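Local structure of pyroglutatmate porin OpdO (Pseudomonas aeruginosa, 3SZV) at residues A[305-319]-A[331-343]. The protein is an outer-membrane beta-barrel of the OprD porin family that probably lets small carboxylates such as pyroglutamate pass. Numbering follows the deposited sequence.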
loop_
_atom_site.group_PDB
_atom_site.type_symbol
_atom_site.label_atom_id
_atom_site.label_comp_id
_atom_site.label_asym_id
_atom_site.label_seq_id
_atom_site.Cartn_x
_atom_site.Cartn_y
_atom_site.Cartn_z
ATOM N N PHE A 305 4.597 -11.903 -7.736
ATOM C CA PHE A 305 4.976 -13.299 -7.536
ATOM C C PHE A 305 3.798 -14.103 -6.993
ATOM O O PHE A 305 3.945 -15.044 -6.217
ATOM C CB PHE A 305 6.273 -13.397 -6.724
ATOM C CG PHE A 305 7.459 -12.899 -7.500
ATOM C CD1 PHE A 305 8.254 -13.781 -8.226
ATOM C CD2 PHE A 305 7.721 -11.536 -7.592
ATOM C CE1 PHE A 305 9.314 -13.319 -8.997
ATOM C CE2 PHE A 305 8.775 -11.068 -8.355
ATOM C CZ PHE A 305 9.578 -11.961 -9.057
ATOM N N GLY A 306 2.618 -13.726 -7.478
ATOM C CA GLY A 306 1.370 -14.310 -7.021
ATOM C C GLY A 306 0.682 -15.161 -8.070
ATOM O O GLY A 306 -0.519 -15.424 -7.976
ATOM N N ASN A 307 1.444 -15.583 -9.077
ATOM C CA ASN A 307 0.907 -16.452 -10.121
ATOM C C ASN A 307 0.531 -17.840 -9.609
ATOM O O ASN A 307 1.000 -18.280 -8.557
ATOM C CB ASN A 307 1.907 -16.558 -11.278
ATOM C CG ASN A 307 2.102 -15.237 -11.981
ATOM O OD1 ASN A 307 1.247 -14.816 -12.769
ATOM N ND2 ASN A 307 3.224 -14.574 -11.711
ATOM N N VAL A 308 -0.312 -18.525 -10.365
ATOM C CA VAL A 308 -0.723 -19.881 -10.013
ATOM C C VAL A 308 0.480 -20.771 -9.693
ATOM O O VAL A 308 1.411 -20.896 -10.503
ATOM C CB VAL A 308 -1.557 -20.519 -11.155
ATOM C CG1 VAL A 308 -1.887 -21.967 -10.837
ATOM C CG2 VAL A 308 -2.828 -19.702 -11.388
ATOM N N ASP A 309 0.456 -21.373 -8.501
ATOM C CA ASP A 309 1.475 -22.332 -8.046
ATOM C C ASP A 309 2.870 -21.738 -7.778
ATOM O O ASP A 309 3.816 -22.474 -7.484
ATOM C CB ASP A 309 1.576 -23.525 -9.013
ATOM C CG ASP A 309 0.367 -24.429 -8.947
ATOM O OD1 ASP A 309 -0.296 -24.458 -7.894
ATOM O OD2 ASP A 309 0.088 -25.134 -9.942
ATOM N N GLU A 310 3.001 -20.416 -7.849
ATOM C CA GLU A 310 4.330 -19.814 -7.807
ATOM C C GLU A 310 5.044 -19.962 -6.466
ATOM O O GLU A 310 4.493 -19.613 -5.415
ATOM C CB GLU A 310 4.275 -18.338 -8.199
ATOM C CG GLU A 310 5.659 -17.762 -8.449
ATOM C CD GLU A 310 5.631 -16.521 -9.310
ATOM O OE1 GLU A 310 4.535 -15.941 -9.478
ATOM O OE2 GLU A 310 6.712 -16.156 -9.842
ATOM N N ARG A 311 6.279 -20.453 -6.513
ATOM C CA ARG A 311 7.164 -20.499 -5.348
ATOM C C ARG A 311 8.270 -19.499 -5.597
ATOM O O ARG A 311 8.841 -19.473 -6.689
ATOM C CB ARG A 311 7.744 -21.904 -5.188
ATOM C CG ARG A 311 8.864 -22.010 -4.160
ATOM C CD ARG A 311 9.416 -23.429 -4.106
ATOM N NE ARG A 311 9.895 -23.869 -5.414
ATOM C CZ ARG A 311 9.883 -25.131 -5.828
ATOM N NH1 ARG A 311 9.413 -26.086 -5.036
ATOM N NH2 ARG A 311 10.337 -25.441 -7.035
ATOM N N SER A 312 8.568 -18.655 -4.612
ATOM C CA SER A 312 9.566 -17.628 -4.844
ATOM C C SER A 312 10.368 -17.315 -3.597
ATOM O O SER A 312 9.893 -17.502 -2.475
ATOM C CB SER A 312 8.906 -16.358 -5.395
ATOM O OG SER A 312 7.987 -15.786 -4.470
ATOM N N TRP A 313 11.596 -16.861 -3.805
ATOM C CA TRP A 313 12.421 -16.394 -2.704
ATOM C C TRP A 313 12.965 -15.016 -3.019
ATOM O O TRP A 313 13.121 -14.648 -4.191
ATOM C CB TRP A 313 13.555 -17.386 -2.396
ATOM C CG TRP A 313 14.527 -17.622 -3.505
ATOM C CD1 TRP A 313 14.518 -18.660 -4.395
ATOM C CD2 TRP A 313 15.675 -16.830 -3.826
ATOM N NE1 TRP A 313 15.588 -18.554 -5.258
ATOM C CE2 TRP A 313 16.313 -17.437 -4.927
ATOM C CE3 TRP A 313 16.226 -15.660 -3.286
ATOM C CZ2 TRP A 313 17.470 -16.910 -5.505
ATOM C CZ3 TRP A 313 17.372 -15.140 -3.859
ATOM C CH2 TRP A 313 17.984 -15.765 -4.954
ATOM N N GLN A 314 13.247 -14.262 -1.959
ATOM C CA GLN A 314 13.706 -12.883 -2.076
ATOM C C GLN A 314 14.933 -12.668 -1.207
ATOM O O GLN A 314 14.984 -13.144 -0.068
ATOM C CB GLN A 314 12.622 -11.896 -1.615
ATOM C CG GLN A 314 13.117 -10.431 -1.613
ATOM C CD GLN A 314 12.069 -9.382 -1.239
ATOM O OE1 GLN A 314 12.384 -8.195 -1.225
ATOM N NE2 GLN A 314 10.845 -9.805 -0.913
ATOM N N LEU A 315 15.903 -11.925 -1.735
ATOM C CA LEU A 315 16.958 -11.348 -0.909
ATOM C C LEU A 315 16.962 -9.843 -1.146
ATOM O O LEU A 315 16.891 -9.392 -2.290
ATOM C CB LEU A 315 18.320 -11.981 -1.216
ATOM C CG LEU A 315 18.493 -13.399 -0.654
ATOM C CD1 LEU A 315 19.762 -14.060 -1.186
ATOM C CD2 LEU A 315 18.486 -13.388 0.876
ATOM N N ARG A 316 17.045 -9.076 -0.059
ATOM C CA ARG A 316 16.988 -7.625 -0.115
ATOM C C ARG A 316 18.071 -7.034 0.762
ATOM O O ARG A 316 18.290 -7.496 1.887
ATOM C CB ARG A 316 15.632 -7.121 0.374
ATOM C CG ARG A 316 15.550 -5.615 0.458
ATOM C CD ARG A 316 14.174 -5.146 0.899
ATOM N NE ARG A 316 14.225 -3.742 1.267
ATOM C CZ ARG A 316 13.196 -2.907 1.194
ATOM N NH1 ARG A 316 12.021 -3.340 0.747
ATOM N NH2 ARG A 316 13.348 -1.646 1.554
ATOM N N TYR A 317 18.743 -6.011 0.243
ATOM C CA TYR A 317 19.761 -5.292 1.002
ATOM C C TYR A 317 19.435 -3.809 1.040
ATOM O O TYR A 317 19.081 -3.217 0.012
ATOM C CB TYR A 317 21.148 -5.506 0.375
ATOM C CG TYR A 317 22.228 -4.682 1.032
ATOM C CD1 TYR A 317 22.770 -3.575 0.393
ATOM C CD2 TYR A 317 22.686 -4.996 2.306
ATOM C CE1 TYR A 317 23.748 -2.810 1.006
ATOM C CE2 TYR A 317 23.662 -4.233 2.932
ATOM C CZ TYR A 317 24.191 -3.143 2.276
ATOM O OH TYR A 317 25.157 -2.397 2.905
ATOM N N ASP A 318 19.554 -3.205 2.224
ATOM C CA ASP A 318 19.437 -1.753 2.360
ATOM C C ASP A 318 20.645 -1.183 3.083
ATOM O O ASP A 318 21.188 -1.815 3.991
ATOM C CB ASP A 318 18.209 -1.351 3.197
ATOM C CG ASP A 318 16.892 -1.727 2.553
ATOM O OD1 ASP A 318 16.208 -0.820 2.037
ATOM O OD2 ASP A 318 16.523 -2.913 2.605
ATOM N N TYR A 319 21.046 0.026 2.706
ATOM C CA TYR A 319 22.052 0.751 3.451
ATOM C C TYR A 319 21.573 2.177 3.686
ATOM O O TYR A 319 21.159 2.872 2.753
ATOM C CB TYR A 319 23.410 0.754 2.730
ATOM C CG TYR A 319 24.513 1.303 3.607
ATOM C CD1 TYR A 319 25.066 0.525 4.618
ATOM C CD2 TYR A 319 24.995 2.608 3.451
ATOM C CE1 TYR A 319 26.068 1.008 5.436
ATOM C CE2 TYR A 319 25.998 3.101 4.268
ATOM C CZ TYR A 319 26.536 2.302 5.265
ATOM O OH TYR A 319 27.520 2.785 6.080
ATOM N N PHE A 331 20.050 3.571 -0.300
ATOM C CA PHE A 331 20.249 2.562 -1.326
ATOM C C PHE A 331 19.490 1.315 -0.918
ATOM O O PHE A 331 19.554 0.890 0.238
ATOM C CB PHE A 331 21.736 2.222 -1.470
ATOM C CG PHE A 331 22.007 1.092 -2.435
ATOM C CD1 PHE A 331 22.102 1.340 -3.796
ATOM C CD2 PHE A 331 22.133 -0.221 -1.988
ATOM C CE1 PHE A 331 22.349 0.305 -4.693
ATOM C CE2 PHE A 331 22.391 -1.256 -2.881
ATOM C CZ PHE A 331 22.489 -0.992 -4.235
ATOM N N MET A 332 18.785 0.725 -1.873
ATOM C CA MET A 332 18.174 -0.585 -1.687
ATOM C C MET A 332 18.354 -1.406 -2.959
ATOM O O MET A 332 18.246 -0.872 -4.066
ATOM C CB MET A 332 16.687 -0.441 -1.360
ATOM C CG MET A 332 15.980 -1.784 -1.124
ATOM S SD MET A 332 15.385 -2.636 -2.606
ATOM C CE MET A 332 14.060 -1.543 -3.088
ATOM N N SER A 333 18.651 -2.693 -2.816
ATOM C CA SER A 333 18.567 -3.579 -3.965
ATOM C C SER A 333 17.940 -4.890 -3.518
ATOM O O SER A 333 18.193 -5.375 -2.413
ATOM C CB SER A 333 19.944 -3.798 -4.594
ATOM O OG SER A 333 19.816 -4.306 -5.915
ATOM N N ARG A 334 17.119 -5.470 -4.378
ATOM C CA ARG A 334 16.482 -6.731 -4.033
ATOM C C ARG A 334 16.308 -7.580 -5.279
ATOM O O ARG A 334 16.304 -7.072 -6.398
ATOM C CB ARG A 334 15.140 -6.501 -3.330
ATOM C CG ARG A 334 14.164 -5.675 -4.138
ATOM C CD ARG A 334 12.900 -5.355 -3.357
ATOM N NE ARG A 334 12.117 -4.387 -4.105
ATOM C CZ ARG A 334 11.132 -3.661 -3.595
ATOM N NH1 ARG A 334 10.760 -3.836 -2.334
ATOM N NH2 ARG A 334 10.494 -2.776 -4.350
ATOM N N TYR A 335 16.181 -8.878 -5.061
ATOM C CA TYR A 335 16.064 -9.839 -6.139
ATOM C C TYR A 335 15.060 -10.884 -5.691
ATOM O O TYR A 335 15.127 -11.380 -4.557
ATOM C CB TYR A 335 17.422 -10.484 -6.408
ATOM C CG TYR A 335 17.406 -11.576 -7.451
ATOM C CD1 TYR A 335 17.340 -12.915 -7.085
ATOM C CD2 TYR A 335 17.488 -11.268 -8.800
ATOM C CE1 TYR A 335 17.351 -13.929 -8.051
ATOM C CE2 TYR A 335 17.502 -12.275 -9.769
ATOM C CZ TYR A 335 17.424 -13.589 -9.378
ATOM O OH TYR A 335 17.435 -14.572 -10.353
ATOM N N VAL A 336 14.124 -11.208 -6.577
ATOM C CA VAL A 336 13.140 -12.238 -6.305
ATOM C C VAL A 336 13.142 -13.221 -7.466
ATOM O O VAL A 336 13.123 -12.823 -8.628
ATOM C CB VAL A 336 11.737 -11.641 -6.140
ATOM C CG1 VAL A 336 10.726 -12.735 -5.821
ATOM C CG2 VAL A 336 11.726 -10.572 -5.047
ATOM N N SER A 337 13.200 -14.509 -7.138
ATOM C CA SER A 337 13.202 -15.568 -8.147
ATOM C C SER A 337 12.019 -16.491 -7.911
ATOM O O SER A 337 11.820 -16.998 -6.808
ATOM C CB SER A 337 14.515 -16.349 -8.063
ATOM O OG SER A 337 14.568 -17.397 -9.020
ATOM N N GLY A 338 11.217 -16.685 -8.954
ATOM C CA GLY A 338 10.038 -17.527 -8.862
ATOM C C GLY A 338 10.114 -18.712 -9.808
ATOM O O GLY A 338 10.639 -18.612 -10.918
ATOM N N ASP A 339 9.584 -19.840 -9.353
ATOM C CA ASP A 339 9.439 -21.011 -10.214
ATOM C C ASP A 339 8.157 -21.771 -9.874
ATOM O O ASP A 339 7.320 -21.293 -9.097
ATOM C CB ASP A 339 10.704 -21.892 -10.184
ATOM C CG ASP A 339 10.863 -22.671 -8.893
ATOM O OD1 ASP A 339 10.100 -22.447 -7.937
ATOM O OD2 ASP A 339 11.778 -23.523 -8.835
ATOM N N ASN A 340 7.989 -22.943 -10.478
ATOM C CA ASN A 340 6.799 -23.764 -10.285
ATOM C C ASN A 340 5.528 -23.142 -10.860
ATOM O O ASN A 340 4.432 -23.629 -10.605
ATOM C CB ASN A 340 6.594 -24.117 -8.803
ATOM C CG ASN A 340 5.754 -25.378 -8.618
ATOM O OD1 ASN A 340 6.047 -26.423 -9.212
ATOM N ND2 ASN A 340 4.701 -25.283 -7.807
ATOM N N VAL A 341 5.669 -22.066 -11.629
ATOM C CA VAL A 341 4.480 -21.378 -12.122
ATOM C C VAL A 341 3.732 -22.243 -13.136
ATOM O O VAL A 341 4.336 -22.828 -14.037
ATOM C CB VAL A 341 4.824 -20.005 -12.723
ATOM C CG1 VAL A 341 3.579 -19.351 -13.331
ATOM C CG2 VAL A 341 5.443 -19.110 -11.654
ATOM N N ALA A 342 2.416 -22.325 -12.991
ATOM C CA ALA A 342 1.605 -23.080 -13.939
ATOM C C ALA A 342 1.668 -22.471 -15.345
ATOM O O ALA A 342 1.473 -21.260 -15.539
ATOM C CB ALA A 342 0.170 -23.191 -13.455
ATOM N N ARG A 343 1.999 -23.314 -16.313
ATOM C CA ARG A 343 1.888 -22.957 -17.715
ATOM C C ARG A 343 1.052 -24.074 -18.302
ATOM O O ARG A 343 1.552 -25.167 -18.563
ATOM C CB ARG A 343 3.267 -22.882 -18.391
ATOM C CG ARG A 343 4.210 -21.844 -17.762
ATOM C CD ARG A 343 5.323 -21.396 -18.714
ATOM N NE ARG A 343 6.174 -22.504 -19.141
ATOM C CZ ARG A 343 7.117 -22.411 -20.076
ATOM N NH1 ARG A 343 7.330 -21.260 -20.699
ATOM N NH2 ARG A 343 7.836 -23.477 -20.397
HETATM O O HOH W 1 11.094 -5.967 -0.460
HETATM O O HOH W 2 16.860 1.744 1.853
HETATM O O HOH W 3 18.736 3.336 2.610
#
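A hairpin of the OprD-family beta-barrel pairs Arg311–Tyr319 with Phe331–Asp339 and illustrates how alternate residues point to opposite faces of a barrel wall. Hydrogen-bonded antiparallel pairs recur from Arg311–Asp339 to Tyr319–Phe331. The face bearing Trp313 and Leu315 lies at the surface, with a detergent bound near Arg311, consistent with the lipid side. Here the indole meets Ser337 CB over one side, 3.7 Å from NE1, and its CH2 lies 3.6 Å from CD1 at the rim of Tyr335, the planes inclined at 52°. Further along, Arg311, bent at chi3 (57°), turns its guanidinium back to grip Asp339 side-on: NE reaches the syn lone pair of OD1 at 2.9 Å, and NH2 bonds OD2 at 3.0 Å. The other face, more polar, probably looks into the barrel. Arg316 holds Asp318 by a similar two-nitrogen grip, NE to OD2 at 2.8 Å, while Met332 CG packs over the guanidinium. A water accepts from NH1 of both Arg316 and Arg334 and donates to Gln314 OE1; Gln314 NE2 bonds Asn298 OD1. Phe305 folds back onto this face, and Val336 CG1 sits 3.3 Å from its ring centroid in a CH-pi contact. Strand 271-281 flanks 311-320, and strand 346-361 flanks 329-343, where Asn355 OD1 accepts a hydrogen bond from Arg334 NE.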